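Local coordinates for protein lipolytic enzyme, G-D-S-L family (Bacteroides thetaiotaomicron, PDB 7BR2) that metabolises the drug diltiazem in the gut, as a serine esterase of the SGNH (GDSL) hydrolase family, at residues A[262-267]-A[442-447]; A[234-239]-A[249-254]; A[316-321]-A[343-348]; A[239-244]-A[254-259]; A[303-308]-A[335-340]. All coordinates share one frame; numbering follows the deposited sequence.

Contact 1 (A[262-267]-A[442-447])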
# COMPACT_ATOMS: atom_id res chain seq x y z
N SER A 262 29.86 -22.76 -2.67
CA SER A 262 29.51 -21.52 -3.36
C SER A 262 28.68 -21.86 -4.58
O SER A 262 28.79 -22.95 -5.14
CB SER A 262 30.77 -20.75 -3.74
OG SER A 262 31.42 -21.37 -4.83
N PHE A 263 27.80 -20.93 -4.96
CA PHE A 263 27.03 -21.12 -6.17
C PHE A 263 26.53 -19.78 -6.69
O PHE A 263 26.68 -18.74 -6.04
CB PHE A 263 25.86 -22.09 -5.94
CG PHE A 263 24.97 -21.71 -4.81
CD1 PHE A 263 25.27 -22.09 -3.51
CD2 PHE A 263 23.80 -21.00 -5.04
CE1 PHE A 263 24.44 -21.76 -2.46
CE2 PHE A 263 22.96 -20.65 -3.99
CZ PHE A 263 23.28 -21.03 -2.70
N ASP A 264 25.95 -19.83 -7.89
CA ASP A 264 25.37 -18.68 -8.55
C ASP A 264 23.85 -18.77 -8.43
O ASP A 264 23.26 -19.82 -8.70
CB ASP A 264 25.80 -18.63 -10.02
CG ASP A 264 27.26 -18.22 -10.18
OD1 ASP A 264 27.85 -17.69 -9.21
OD2 ASP A 264 27.83 -18.44 -11.26
N TYR A 265 23.26 -17.67 -7.96
CA TYR A 265 21.84 -17.55 -7.67
C TYR A 265 21.25 -16.47 -8.57
O TYR A 265 21.68 -15.32 -8.51
CB TYR A 265 21.67 -17.20 -6.19
CG TYR A 265 20.31 -16.69 -5.74
CD1 TYR A 265 19.17 -17.45 -5.92
CD2 TYR A 265 20.20 -15.46 -5.12
CE1 TYR A 265 17.94 -16.99 -5.49
CE2 TYR A 265 18.97 -14.99 -4.69
CZ TYR A 265 17.85 -15.76 -4.88
OH TYR A 265 16.63 -15.29 -4.44
N LEU A 266 20.31 -16.83 -9.43
CA LEU A 266 19.63 -15.83 -10.24
C LEU A 266 18.15 -15.89 -9.91
O LEU A 266 17.44 -16.79 -10.36
CB LEU A 266 19.89 -16.03 -11.74
CG LEU A 266 19.11 -15.03 -12.63
CD1 LEU A 266 19.53 -13.57 -12.35
CD2 LEU A 266 19.22 -15.34 -14.11
N ALA A 267 17.68 -14.93 -9.12
CA ALA A 267 16.28 -14.87 -8.72
C ALA A 267 15.45 -14.23 -9.83
O ALA A 267 15.97 -13.48 -10.65
CB ALA A 267 16.14 -14.08 -7.43
N VAL A 442 22.74 -12.04 -11.34
CA VAL A 442 23.34 -13.23 -10.77
C VAL A 442 24.15 -12.82 -9.55
O VAL A 442 25.02 -11.95 -9.62
CB VAL A 442 24.20 -13.97 -11.81
CG1 VAL A 442 24.87 -15.17 -11.17
CG2 VAL A 442 23.35 -14.43 -12.98
N ARG A 443 23.84 -13.44 -8.41
CA ARG A 443 24.52 -13.19 -7.14
C ARG A 443 25.35 -14.41 -6.73
O ARG A 443 24.87 -15.54 -6.77
CB ARG A 443 23.51 -12.86 -6.04
CG ARG A 443 22.61 -11.68 -6.36
CD ARG A 443 23.41 -10.38 -6.43
NE ARG A 443 22.53 -9.23 -6.63
CZ ARG A 443 22.94 -7.97 -6.69
NH1 ARG A 443 24.24 -7.69 -6.54
NH2 ARG A 443 22.06 -6.99 -6.87
N LYS A 444 26.57 -14.15 -6.29
CA LYS A 444 27.51 -15.19 -5.89
C LYS A 444 27.35 -15.46 -4.40
O LYS A 444 27.74 -14.64 -3.56
CB LYS A 444 28.92 -14.73 -6.22
CG LYS A 444 30.02 -15.56 -5.63
CD LYS A 444 30.29 -16.85 -6.35
CE LYS A 444 31.31 -17.66 -5.53
NZ LYS A 444 32.49 -16.84 -5.05
N ILE A 445 26.78 -16.62 -4.06
CA ILE A 445 26.53 -17.00 -2.67
C ILE A 445 27.64 -17.93 -2.20
O ILE A 445 27.99 -18.89 -2.89
CB ILE A 445 25.15 -17.65 -2.53
CG1 ILE A 445 24.07 -16.65 -2.96
CG2 ILE A 445 24.95 -18.14 -1.10
CD1 ILE A 445 22.63 -17.11 -2.73
N VAL A 446 28.18 -17.65 -1.01
CA VAL A 446 29.30 -18.39 -0.44
C VAL A 446 28.96 -18.73 1.00
O VAL A 446 28.52 -17.85 1.76
CB VAL A 446 30.61 -17.58 -0.50
CG1 VAL A 446 31.67 -18.21 0.38
CG2 VAL A 446 31.09 -17.40 -1.92
N LEU A 447 29.18 -19.98 1.38
CA LEU A 447 29.13 -20.41 2.77
C LEU A 447 30.54 -20.86 3.12
O LEU A 447 31.00 -21.91 2.65
CB LEU A 447 28.10 -21.52 2.99
CG LEU A 447 26.66 -21.01 2.87
CD1 LEU A 447 25.71 -22.12 2.52
CD2 LEU A 447 26.20 -20.26 4.10
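Ile445 lies over one face of the Phe263 ring, its CB 4.0 Å from the ring centroid, with CG2 3.7 Å from Phe263 CZ. With CG2 anti to the backbone N and CG1 beside that nitrogen (chi1 -61°), the other branch runs on to put CD1 3.6 Å from Tyr265 CB, where it meets the phenol ring obliquely. A beta-branched residue suits this place, because its two arms serve two aromatic neighbours at once.

These side chains share one face of an antiparallel strand pair. Phe263 with Ile445 and Tyr265 with Arg443 are hydrogen-bonded pairs; each is closed by two N-H...O=C bonds, and all four are 2.9 Å from N to O. The straightest runs from Arg443 N to Tyr265 O, at 177°. Both strands belong to the five-stranded antiparallel sheet of a beta sandwich, in which 443-449 is flanked by 260-267 and 313-318.

The opposite face, with Ser262, Asp264 and Lys444, is more polar and more open. Lys444 leans its aliphatic chain across to the partner strand and brings CE 3.6 Å from Ser262 CB. Separately, at the start of segment 442-447, Val442 CG1 rests 3.8 Å from Asp264 CB.

Polar ends reach further out. Arg443 leads away to a salt bridge with Asp319 and a hydrogen bond with Gln348, and Tyr265 OH, beyond its buried ring, is hydrogen-bonded to Glu303.

Contact 2 (A[234-239]-A[249-254]); sequences MEINAN and CTISNI
While Met234 and Ile236 turn inward to meet Cys249, Ile251 and Ile254, the neighbouring Asn237 faces away and uses OD1 to hold the following turn: it accepts from Lys240 N and, weakly, from Asn239 N at 2.9 Å. The contact itself is wholly apolar. Ile251 is central: CG2 is anti to the backbone N and CG1 beside that nitrogen (chi1 -58°), which sends its two arms to different partners. Ile251 CD1 sits 3.8 Å from Met234 SD, the side chains crossing at about a right angle, and Ile251 CG2 lies 4.1 Å from Ile236 CG1. At one end Cys249 SG touches Met234 CB at 4.1 Å; at the other, Ile254 CD1 approaches Ile236 CG1 at 4.3 Å. Unbranched, flexible methionine can fit its sulfur beside a methyl group. An alanine at Ile251 would remove both arms and would probably open a gap between the sheets, leaving Met234 SD without its methyl neighbour and Ile236 with Ile254 alone across the contact. The strand axes run 8.8 Å apart at 22°, as in facing layers of a beta sandwich. Strand 232-237 lies between 242-247 and 303-308 in the mixed sheet; 249-257 edges the antiparallel sheet beside 260-267.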
# COMPACT_ATOMS: atom_id res chain seq x y z
N MET A 234 15.24 -21.99 -2.55
CA MET A 234 16.34 -22.80 -3.06
C MET A 234 16.83 -23.75 -1.98
O MET A 234 16.94 -23.38 -0.80
CB MET A 234 17.49 -21.93 -3.57
CG MET A 234 18.23 -21.22 -2.47
SD MET A 234 19.05 -19.74 -3.04
CE MET A 234 18.02 -18.51 -2.26
N GLU A 235 17.12 -24.98 -2.39
CA GLU A 235 17.66 -26.01 -1.52
C GLU A 235 18.83 -26.65 -2.24
O GLU A 235 18.65 -27.22 -3.33
CB GLU A 235 16.63 -27.08 -1.17
CG GLU A 235 17.09 -28.02 -0.07
CD GLU A 235 16.10 -29.14 0.21
OE1 GLU A 235 14.87 -28.92 0.10
OE2 GLU A 235 16.55 -30.25 0.56
N ILE A 236 20.02 -26.54 -1.64
CA ILE A 236 21.26 -27.12 -2.14
C ILE A 236 21.73 -28.20 -1.18
O ILE A 236 21.91 -27.95 0.02
CB ILE A 236 22.35 -26.04 -2.32
CG1 ILE A 236 22.00 -25.08 -3.46
CG2 ILE A 236 23.71 -26.69 -2.49
CD1 ILE A 236 21.16 -23.89 -3.06
N ASN A 237 21.97 -29.40 -1.71
CA ASN A 237 22.63 -30.45 -0.95
C ASN A 237 24.13 -30.35 -1.16
O ASN A 237 24.62 -30.51 -2.29
CB ASN A 237 22.07 -31.82 -1.32
CG ASN A 237 22.77 -32.95 -0.57
OD1 ASN A 237 23.96 -33.20 -0.78
ND2 ASN A 237 22.06 -33.58 0.36
N ALA A 238 24.86 -30.13 -0.07
CA ALA A 238 26.30 -29.87 -0.19
C ALA A 238 27.07 -31.11 -0.64
O ALA A 238 28.03 -30.98 -1.40
CB ALA A 238 26.85 -29.36 1.14
N ASN A 239 26.63 -32.30 -0.24
CA ASN A 239 27.39 -33.49 -0.61
C ASN A 239 27.14 -33.94 -2.05
O ASN A 239 27.98 -34.64 -2.62
CB ASN A 239 27.06 -34.64 0.34
CG ASN A 239 27.25 -34.26 1.81
OD1 ASN A 239 26.40 -34.56 2.64
ND2 ASN A 239 28.37 -33.60 2.12
N CYS A 249 13.89 -19.25 -9.14
CA CYS A 249 15.28 -18.89 -9.35
C CYS A 249 15.97 -19.95 -10.20
O CYS A 249 15.39 -20.98 -10.54
CB CYS A 249 16.02 -18.71 -8.01
SG CYS A 249 16.00 -20.19 -6.97
N THR A 250 17.21 -19.65 -10.56
CA THR A 250 18.11 -20.58 -11.20
C THR A 250 19.35 -20.71 -10.31
O THR A 250 19.95 -19.70 -9.93
CB THR A 250 18.48 -20.10 -12.61
OG1 THR A 250 17.29 -20.07 -13.43
CG2 THR A 250 19.49 -21.03 -13.26
N ILE A 251 19.69 -21.95 -9.93
CA ILE A 251 20.92 -22.26 -9.20
C ILE A 251 21.90 -22.90 -10.17
O ILE A 251 21.54 -23.82 -10.92
CB ILE A 251 20.65 -23.21 -8.00
CG1 ILE A 251 19.64 -22.62 -7.02
CG2 ILE A 251 21.97 -23.57 -7.29
CD1 ILE A 251 20.07 -21.32 -6.39
N SER A 252 23.15 -22.43 -10.16
CA SER A 252 24.14 -23.03 -11.05
C SER A 252 25.53 -22.84 -10.44
O SER A 252 25.69 -22.22 -9.39
CB SER A 252 24.05 -22.44 -12.47
OG SER A 252 24.40 -21.07 -12.50
N ASN A 253 26.53 -23.41 -11.10
CA ASN A 253 27.92 -23.33 -10.68
C ASN A 253 28.12 -23.65 -9.20
O ASN A 253 28.89 -22.99 -8.49
CB ASN A 253 28.46 -21.93 -11.00
CG ASN A 253 29.97 -21.87 -11.02
OD1 ASN A 253 30.65 -22.89 -10.88
ND2 ASN A 253 30.51 -20.68 -11.19
N ILE A 254 27.47 -24.71 -8.74
CA ILE A 254 27.73 -25.21 -7.39
C ILE A 254 29.15 -25.75 -7.33
O ILE A 254 29.53 -26.63 -8.11
CB ILE A 254 26.70 -26.28 -7.00
CG1 ILE A 254 25.29 -25.77 -7.28
CG2 ILE A 254 26.88 -26.68 -5.55
CD1 ILE A 254 24.19 -26.69 -6.81

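Contact 3 (A[316-321]-A[343-348])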
# COMPACT_ATOMS: atom_id res chain seq x y z
N LEU A 316 27.84 -16.65 5.94
CA LEU A 316 27.17 -16.42 4.68
C LEU A 316 27.67 -15.11 4.08
O LEU A 316 27.62 -14.07 4.73
CB LEU A 316 25.65 -16.35 4.87
CG LEU A 316 24.91 -15.83 3.63
CD1 LEU A 316 25.12 -16.74 2.43
CD2 LEU A 316 23.44 -15.65 3.94
N LEU A 317 28.17 -15.19 2.85
CA LEU A 317 28.53 -14.02 2.07
C LEU A 317 27.78 -14.06 0.74
O LEU A 317 27.59 -15.13 0.17
CB LEU A 317 30.04 -13.96 1.80
CG LEU A 317 31.01 -13.87 2.98
CD1 LEU A 317 31.49 -15.24 3.36
CD2 LEU A 317 32.18 -12.97 2.64
N ILE A 318 27.33 -12.91 0.28
CA ILE A 318 26.70 -12.80 -1.03
C ILE A 318 27.43 -11.70 -1.77
O ILE A 318 27.52 -10.57 -1.26
CB ILE A 318 25.20 -12.52 -0.94
CG1 ILE A 318 24.51 -13.61 -0.11
CG2 ILE A 318 24.59 -12.45 -2.36
CD1 ILE A 318 22.99 -13.58 -0.14
N ASP A 319 27.97 -12.02 -2.94
CA ASP A 319 28.80 -11.08 -3.70
C ASP A 319 29.91 -10.49 -2.82
O ASP A 319 30.22 -9.30 -2.88
CB ASP A 319 27.96 -9.98 -4.34
CG ASP A 319 27.37 -10.41 -5.67
OD1 ASP A 319 27.62 -11.56 -6.08
OD2 ASP A 319 26.66 -9.59 -6.30
N ASP A 320 30.43 -11.32 -1.92
CA ASP A 320 31.55 -11.02 -1.02
C ASP A 320 31.20 -10.04 0.10
O ASP A 320 32.09 -9.44 0.70
CB ASP A 320 32.78 -10.52 -1.79
CG ASP A 320 34.09 -10.75 -1.02
OD1 ASP A 320 34.25 -11.84 -0.43
OD2 ASP A 320 34.96 -9.85 -1.00
N GLN A 321 29.91 -9.89 0.42
CA GLN A 321 29.50 -9.08 1.56
C GLN A 321 29.02 -10.01 2.66
O GLN A 321 28.11 -10.82 2.45
CB GLN A 321 28.39 -8.09 1.19
CG GLN A 321 28.81 -6.62 1.34
CD GLN A 321 29.07 -6.19 2.80
OE1 GLN A 321 28.29 -6.49 3.73
NE2 GLN A 321 30.18 -5.47 3.01
N THR A 343 22.04 -8.16 2.27
CA THR A 343 22.24 -8.81 0.97
C THR A 343 22.22 -7.76 -0.14
O THR A 343 21.57 -6.72 -0.01
CB THR A 343 21.18 -9.87 0.68
OG1 THR A 343 19.95 -9.27 0.28
CG2 THR A 343 20.95 -10.77 1.90
N PRO A 344 22.95 -8.01 -1.22
CA PRO A 344 22.94 -7.06 -2.34
C PRO A 344 21.56 -6.88 -2.95
O PRO A 344 21.20 -5.75 -3.29
CB PRO A 344 23.93 -7.67 -3.33
CG PRO A 344 24.85 -8.47 -2.46
CD PRO A 344 23.95 -9.07 -1.41
N GLN A 345 20.78 -7.96 -3.07
CA GLN A 345 19.44 -7.84 -3.62
C GLN A 345 18.52 -7.05 -2.70
O GLN A 345 17.60 -6.38 -3.17
CB GLN A 345 18.83 -9.21 -3.93
CG GLN A 345 18.61 -10.14 -2.73
CD GLN A 345 19.70 -11.19 -2.53
OE1 GLN A 345 20.90 -10.91 -2.68
NE2 GLN A 345 19.29 -12.39 -2.12
N TYR A 346 18.76 -7.10 -1.38
CA TYR A 346 17.96 -6.28 -0.48
C TYR A 346 18.37 -4.82 -0.58
O TYR A 346 17.52 -3.93 -0.51
CB TYR A 346 18.07 -6.76 0.97
CG TYR A 346 16.93 -6.24 1.82
CD1 TYR A 346 15.70 -6.90 1.85
CD2 TYR A 346 17.04 -5.05 2.54
CE1 TYR A 346 14.65 -6.42 2.60
CE2 TYR A 346 15.99 -4.56 3.29
CZ TYR A 346 14.80 -5.25 3.32
OH TYR A 346 13.74 -4.80 4.07
N GLN A 347 19.66 -4.55 -0.77
CA GLN A 347 20.10 -3.18 -1.02
C GLN A 347 19.50 -2.64 -2.32
O GLN A 347 19.04 -1.49 -2.37
CB GLN A 347 21.63 -3.15 -1.07
CG GLN A 347 22.32 -3.39 0.27
CD GLN A 347 22.06 -2.27 1.27
OE1 GLN A 347 21.46 -2.47 2.33
NE2 GLN A 347 22.51 -1.07 0.93
N GLN A 348 19.45 -3.47 -3.37
CA GLN A 348 18.80 -3.10 -4.62
C GLN A 348 17.32 -2.82 -4.40
O GLN A 348 16.77 -1.81 -4.90
CB GLN A 348 19.00 -4.25 -5.62
CG GLN A 348 18.37 -4.11 -7.00
CD GLN A 348 18.65 -5.33 -7.86
OE1 GLN A 348 19.31 -6.26 -7.42
NE2 GLN A 348 18.13 -5.33 -9.09
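Ile318 opens a type I' turn that ends at Gln321, and its CA comes 6.3 Å from that of Thr343, where the chain enters helix 344-377. Ile318 carries the packing on the hairpin side, against Pro344 on the helix side. Its CG2, anti to the backbone N (CG1 at chi1 -57°), presses 3.6 Å from Pro344 CD, and its CD1 lies 4.0 Å from Thr343 CG2, the two side chains side by side, pointing the same way. The turn links strands 313-318 and 321-327 into a tight two-residue beta hairpin, closed by Gln321 N to Ile318 O at 3.0 Å and by the reciprocal bond; Asp319 and Asp320 both take the positive phi that this turn needs. Facing it, a helix begins. Thr343 is the N-cap, its OG1 accepting from Tyr346 N at 3.0 Å, and Pro344, which has no N-H to give, fits the first turn, where no backbone acceptor precedes it. The proline ring also reaches the hairpin, with CG 3.9 Å from Asp319 CB. Asp319 OD1 accepts from Lys444 N on the adjoining strand. Gln345 brings OE1 4.0 Å from Ile318 CG2 and gives its NE2 to Glu303.

Contact 4 (A[239-244]-A[254-259])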
# COMPACT_ATOMS: atom_id res chain seq x y z
N ASN A 239 26.63 -32.30 -0.24
CA ASN A 239 27.39 -33.49 -0.61
C ASN A 239 27.14 -33.94 -2.05
O ASN A 239 27.98 -34.64 -2.62
CB ASN A 239 27.06 -34.64 0.34
CG ASN A 239 27.25 -34.26 1.81
OD1 ASN A 239 26.40 -34.56 2.64
ND2 ASN A 239 28.37 -33.60 2.12
N LYS A 240 26.04 -33.51 -2.66
CA LYS A 240 25.73 -33.94 -4.02
C LYS A 240 26.09 -32.89 -5.05
O LYS A 240 26.31 -33.22 -6.22
CB LYS A 240 24.25 -34.32 -4.14
CG LYS A 240 23.90 -35.64 -3.43
CD LYS A 240 22.63 -36.29 -3.98
CE LYS A 240 21.36 -35.71 -3.37
NZ LYS A 240 20.17 -36.58 -3.64
N LYS A 241 26.13 -31.62 -4.64
CA LYS A 241 26.53 -30.52 -5.51
C LYS A 241 25.52 -30.22 -6.62
O LYS A 241 25.89 -29.67 -7.66
CB LYS A 241 27.93 -30.77 -6.09
CG LYS A 241 29.04 -30.39 -5.12
CD LYS A 241 30.36 -30.26 -5.86
CE LYS A 241 30.12 -29.56 -7.20
NZ LYS A 241 31.31 -29.50 -8.09
N GLN A 242 24.26 -30.59 -6.44
CA GLN A 242 23.22 -30.13 -7.34
C GLN A 242 22.13 -29.47 -6.50
O GLN A 242 22.07 -29.65 -5.28
CB GLN A 242 22.64 -31.25 -8.22
CG GLN A 242 23.21 -31.28 -9.65
CD GLN A 242 22.17 -31.59 -10.74
OE1 GLN A 242 22.39 -32.45 -11.60
NE2 GLN A 242 21.05 -30.86 -10.71
N ALA A 243 21.29 -28.67 -7.15
CA ALA A 243 20.23 -28.00 -6.42
C ALA A 243 19.04 -28.93 -6.29
O ALA A 243 18.56 -29.47 -7.29
CB ALA A 243 19.81 -26.71 -7.13
N VAL A 244 18.57 -29.12 -5.06
CA VAL A 244 17.37 -29.93 -4.85
C VAL A 244 16.13 -29.12 -5.17
O VAL A 244 15.16 -29.64 -5.74
CB VAL A 244 17.34 -30.47 -3.41
CG1 VAL A 244 16.00 -31.18 -3.13
CG2 VAL A 244 18.50 -31.42 -3.16
N ILE A 254 27.47 -24.71 -8.74
CA ILE A 254 27.73 -25.21 -7.39
C ILE A 254 29.15 -25.75 -7.33
O ILE A 254 29.53 -26.63 -8.11
CB ILE A 254 26.70 -26.28 -7.00
CG1 ILE A 254 25.29 -25.77 -7.28
CG2 ILE A 254 26.88 -26.68 -5.55
CD1 ILE A 254 24.19 -26.69 -6.81
N LYS A 255 29.95 -25.21 -6.42
CA LYS A 255 31.34 -25.61 -6.28
C LYS A 255 31.65 -25.80 -4.80
O LYS A 255 31.09 -25.12 -3.93
CB LYS A 255 32.26 -24.55 -6.88
CG LYS A 255 32.15 -24.47 -8.39
CD LYS A 255 32.61 -25.74 -9.07
CE LYS A 255 32.49 -25.65 -10.60
NZ LYS A 255 32.09 -26.96 -11.24
N LYS A 256 32.55 -26.74 -4.53
CA LYS A 256 33.01 -27.05 -3.18
C LYS A 256 34.52 -26.92 -3.14
O LYS A 256 35.22 -27.52 -3.97
CB LYS A 256 32.59 -28.45 -2.75
CG LYS A 256 31.76 -28.44 -1.49
CD LYS A 256 30.82 -29.63 -1.48
CE LYS A 256 31.20 -30.64 -0.40
NZ LYS A 256 30.92 -32.05 -0.82
N ILE A 257 35.02 -26.11 -2.23
CA ILE A 257 36.44 -25.84 -2.10
C ILE A 257 36.80 -26.06 -0.63
O ILE A 257 36.43 -25.26 0.24
CB ILE A 257 36.79 -24.41 -2.56
CG1 ILE A 257 36.40 -24.20 -4.03
CG2 ILE A 257 38.26 -24.12 -2.41
CD1 ILE A 257 36.00 -22.76 -4.39
N GLY A 258 37.52 -27.14 -0.34
CA GLY A 258 37.67 -27.51 1.06
C GLY A 258 36.30 -27.84 1.62
O GLY A 258 35.56 -28.66 1.07
N LYS A 259 35.92 -27.16 2.71
CA LYS A 259 34.57 -27.24 3.25
C LYS A 259 33.72 -26.01 2.96
O LYS A 259 32.65 -25.85 3.57
CB LYS A 259 34.61 -27.44 4.76
CG LYS A 259 34.09 -28.79 5.18
CD LYS A 259 35.22 -29.63 5.73
CE LYS A 259 35.00 -31.12 5.47
NZ LYS A 259 36.15 -31.88 6.02
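Ile254 supplies the apolar part of this contact, directing its side chain at the turn that leads into strand 242-247. Its CD1 rests against the peptide joining Gln242 to Ala243, 3.5 Å from Ala243 N, and its CB lies 3.5 Å from Lys241 O. The small Ala243 lets the isoleucine come this close to backbone; the two side chains themselves only graze, CB to CD1 4.4 Å. A second apolar touch joins the stems of two lysines, Lys241 CG lying 4.1 Å from Lys256 CD.

The polar part is looser. Lys241, whose backbone takes a positive phi, folds its chain at chi3 (41°) and swings back over strand 249-257, so that CE comes 3.1 Å from Ile254 O. Its NZ is 3.4 Å from the same oxygen but at a poor angle, which makes this an electrostatic approach without a proper hydrogen bond. Lys256 reaches the opposite way across the gap, passing Asn239 to give NZ a hydrogen bond to Ala238 O.

Charge adds a third element: Lys241 NZ and Lys255 NZ stand 4.1 Å apart. A glutamine in place of Lys241 would remove the longer charged arm and would probably leave Ile254 O without its nearby positive partner.

At this sandwich edge, then, lysines serve as long greasy stems tipped with charge. Two like charges so near would tend to repel and to lower each other's pKa, a cost that solvent at this surface probably screens.

Contact 5 (A[303-308]-A[335-340])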
# COMPACT_ATOMS: atom_id res chain seq x y z
N GLU A 303 12.45 -15.35 1.12
CA GLU A 303 13.47 -15.70 0.14
C GLU A 303 14.35 -16.76 0.81
O GLU A 303 15.40 -16.46 1.40
CB GLU A 303 14.28 -14.45 -0.29
CG GLU A 303 15.28 -14.70 -1.40
CD GLU A 303 16.18 -13.50 -1.69
OE1 GLU A 303 16.14 -12.49 -0.94
OE2 GLU A 303 16.92 -13.56 -2.70
N LEU A 304 13.92 -18.02 0.71
CA LEU A 304 14.44 -19.06 1.58
C LEU A 304 15.71 -19.69 1.01
O LEU A 304 15.72 -20.14 -0.14
CB LEU A 304 13.38 -20.14 1.82
CG LEU A 304 13.70 -21.03 3.03
CD1 LEU A 304 13.57 -20.27 4.36
CD2 LEU A 304 12.83 -22.28 3.03
N LEU A 305 16.77 -19.71 1.81
CA LEU A 305 17.99 -20.43 1.46
C LEU A 305 18.15 -21.63 2.39
O LEU A 305 18.32 -21.47 3.60
CB LEU A 305 19.21 -19.51 1.53
CG LEU A 305 20.55 -20.25 1.46
CD1 LEU A 305 20.73 -20.97 0.12
CD2 LEU A 305 21.71 -19.28 1.70
N LYS A 306 18.10 -22.83 1.80
CA LYS A 306 18.26 -24.08 2.53
C LYS A 306 19.46 -24.82 1.95
O LYS A 306 19.47 -25.15 0.76
CB LYS A 306 17.00 -24.94 2.43
CG LYS A 306 16.95 -26.06 3.47
CD LYS A 306 15.77 -26.98 3.28
CE LYS A 306 14.48 -26.33 3.75
NZ LYS A 306 13.31 -26.97 3.10
N VAL A 307 20.43 -25.11 2.81
CA VAL A 307 21.63 -25.85 2.42
C VAL A 307 21.70 -27.04 3.36
O VAL A 307 22.10 -26.90 4.52
CB VAL A 307 22.90 -25.00 2.50
CG1 VAL A 307 24.09 -25.77 1.96
CG2 VAL A 307 22.70 -23.68 1.79
N THR A 308 21.31 -28.21 2.89
CA THR A 308 21.41 -29.43 3.68
C THR A 308 22.68 -30.13 3.23
O THR A 308 22.77 -30.55 2.07
CB THR A 308 20.21 -30.35 3.47
OG1 THR A 308 20.25 -30.83 2.13
CG2 THR A 308 18.91 -29.59 3.68
N ILE A 335 17.07 -20.47 5.93
CA ILE A 335 17.09 -19.11 6.46
C ILE A 335 16.44 -18.17 5.44
O ILE A 335 16.46 -18.42 4.23
CB ILE A 335 18.51 -18.64 6.82
CG1 ILE A 335 19.43 -18.73 5.61
CG2 ILE A 335 19.06 -19.45 7.98
CD1 ILE A 335 20.75 -18.06 5.83
N ASN A 336 15.81 -17.11 5.94
CA ASN A 336 15.12 -16.15 5.09
C ASN A 336 16.08 -15.04 4.69
O ASN A 336 16.45 -14.19 5.51
CB ASN A 336 13.89 -15.58 5.81
CG ASN A 336 13.05 -14.72 4.90
OD1 ASN A 336 13.31 -14.64 3.69
ND2 ASN A 336 12.01 -14.11 5.46
N LEU A 337 16.51 -15.05 3.42
CA LEU A 337 17.38 -13.98 2.95
C LEU A 337 16.65 -12.63 2.91
O LEU A 337 17.28 -11.58 3.04
CB LEU A 337 17.94 -14.31 1.57
CG LEU A 337 18.85 -15.53 1.51
CD1 LEU A 337 19.39 -15.69 0.09
CD2 LEU A 337 19.98 -15.40 2.53
N ALA A 338 15.32 -12.63 2.77
CA ALA A 338 14.56 -11.39 2.75
C ALA A 338 14.54 -10.65 4.09
O ALA A 338 14.10 -9.49 4.12
CB ALA A 338 13.12 -11.66 2.31
N ALA A 339 14.98 -11.27 5.18
CA ALA A 339 15.11 -10.59 6.47
C ALA A 339 16.53 -10.11 6.73
O ALA A 339 16.79 -9.52 7.79
CB ALA A 339 14.65 -11.51 7.61
N GLU A 340 17.44 -10.32 5.79
CA GLU A 340 18.84 -9.96 5.96
C GLU A 340 19.10 -8.71 5.11
O GLU A 340 19.34 -8.82 3.90
CB GLU A 340 19.74 -11.12 5.55
CG GLU A 340 19.45 -12.41 6.31
CD GLU A 340 19.63 -12.23 7.81
OE1 GLU A 340 20.51 -11.44 8.21
OE2 GLU A 340 18.90 -12.89 8.58
O HOH W 1 17.25 -10.45 0.67
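Glu303 and Asn336 meet in the closely bonded part of this contact. Asn336 OD1 takes two backbone N-H groups from opposite faces of its amide plane: Glu303 N at 2.8 Å across the contact, and Ala338 N at 3.0 Å, which closes an Asx turn and sits well above the plane. With CG anti to the backbone N (chi1 -173°), the amide extends to meet both donors. Asparagine suits the place, since its short side chain can stand in for a strand acceptor just as the chain leaves the strand for the 3-10 segment 337-339.

Next to it the backbones are closely joined. Glu303 O accepts from Leu337 N at 2.7 Å, and Leu305 with Ile335 forms an antiparallel hydrogen-bonded pair, its bond from Leu305 N to Ile335 O nearly straight at 173°. On the buried side of this pair Leu305 CB lies 4.0 Å from Leu337 CG, apolar branches filling the interior. Within this buried end a water donates to Glu303 OE1 at 2.8 Å and to Leu337 O at 2.6 Å, while Glu303 OE2 is hydrogen-bonded to Tyr265 OH and Gln345 NE2.

The face of Leu304 and Asn336 is more open to solvent, though Leu304 covers the backbone there closely, with CD1 3.4 Å from Ile335 O.

Asn336 ND2 is bonded to Asn301 O, just past helix 296-300. Strand 335-336 ends the mixed sheet beside 303-308, which runs parallel to 232-237 on its other flank, and Ile335 packs on Trp326 of strand 321-327.

All five contacts lie in or beside one beta sandwich; distances here run between contact centres. Contact 1 builds the antiparallel sheet and contact 5 the mixed one, about 12 Å apart; contact 2 packs the two layers together, about 8 Å from contact 1. Contact 4, about 7 Å from contact 2, continues that packing to the outer edge and shares Asn239 and Ile254 with it. Contact 3 brings helix 344-377 to the antiparallel sheet, about 9 Å from contact 1. Glu303 OE2 links contacts 1, 3 and 5. None of the segments belongs to the five-stranded parallel sheet characteristic of SGNH hydrolases, and none contains a residue of the probable Ser-His-Asp triad, which belongs with that hydrolase fold.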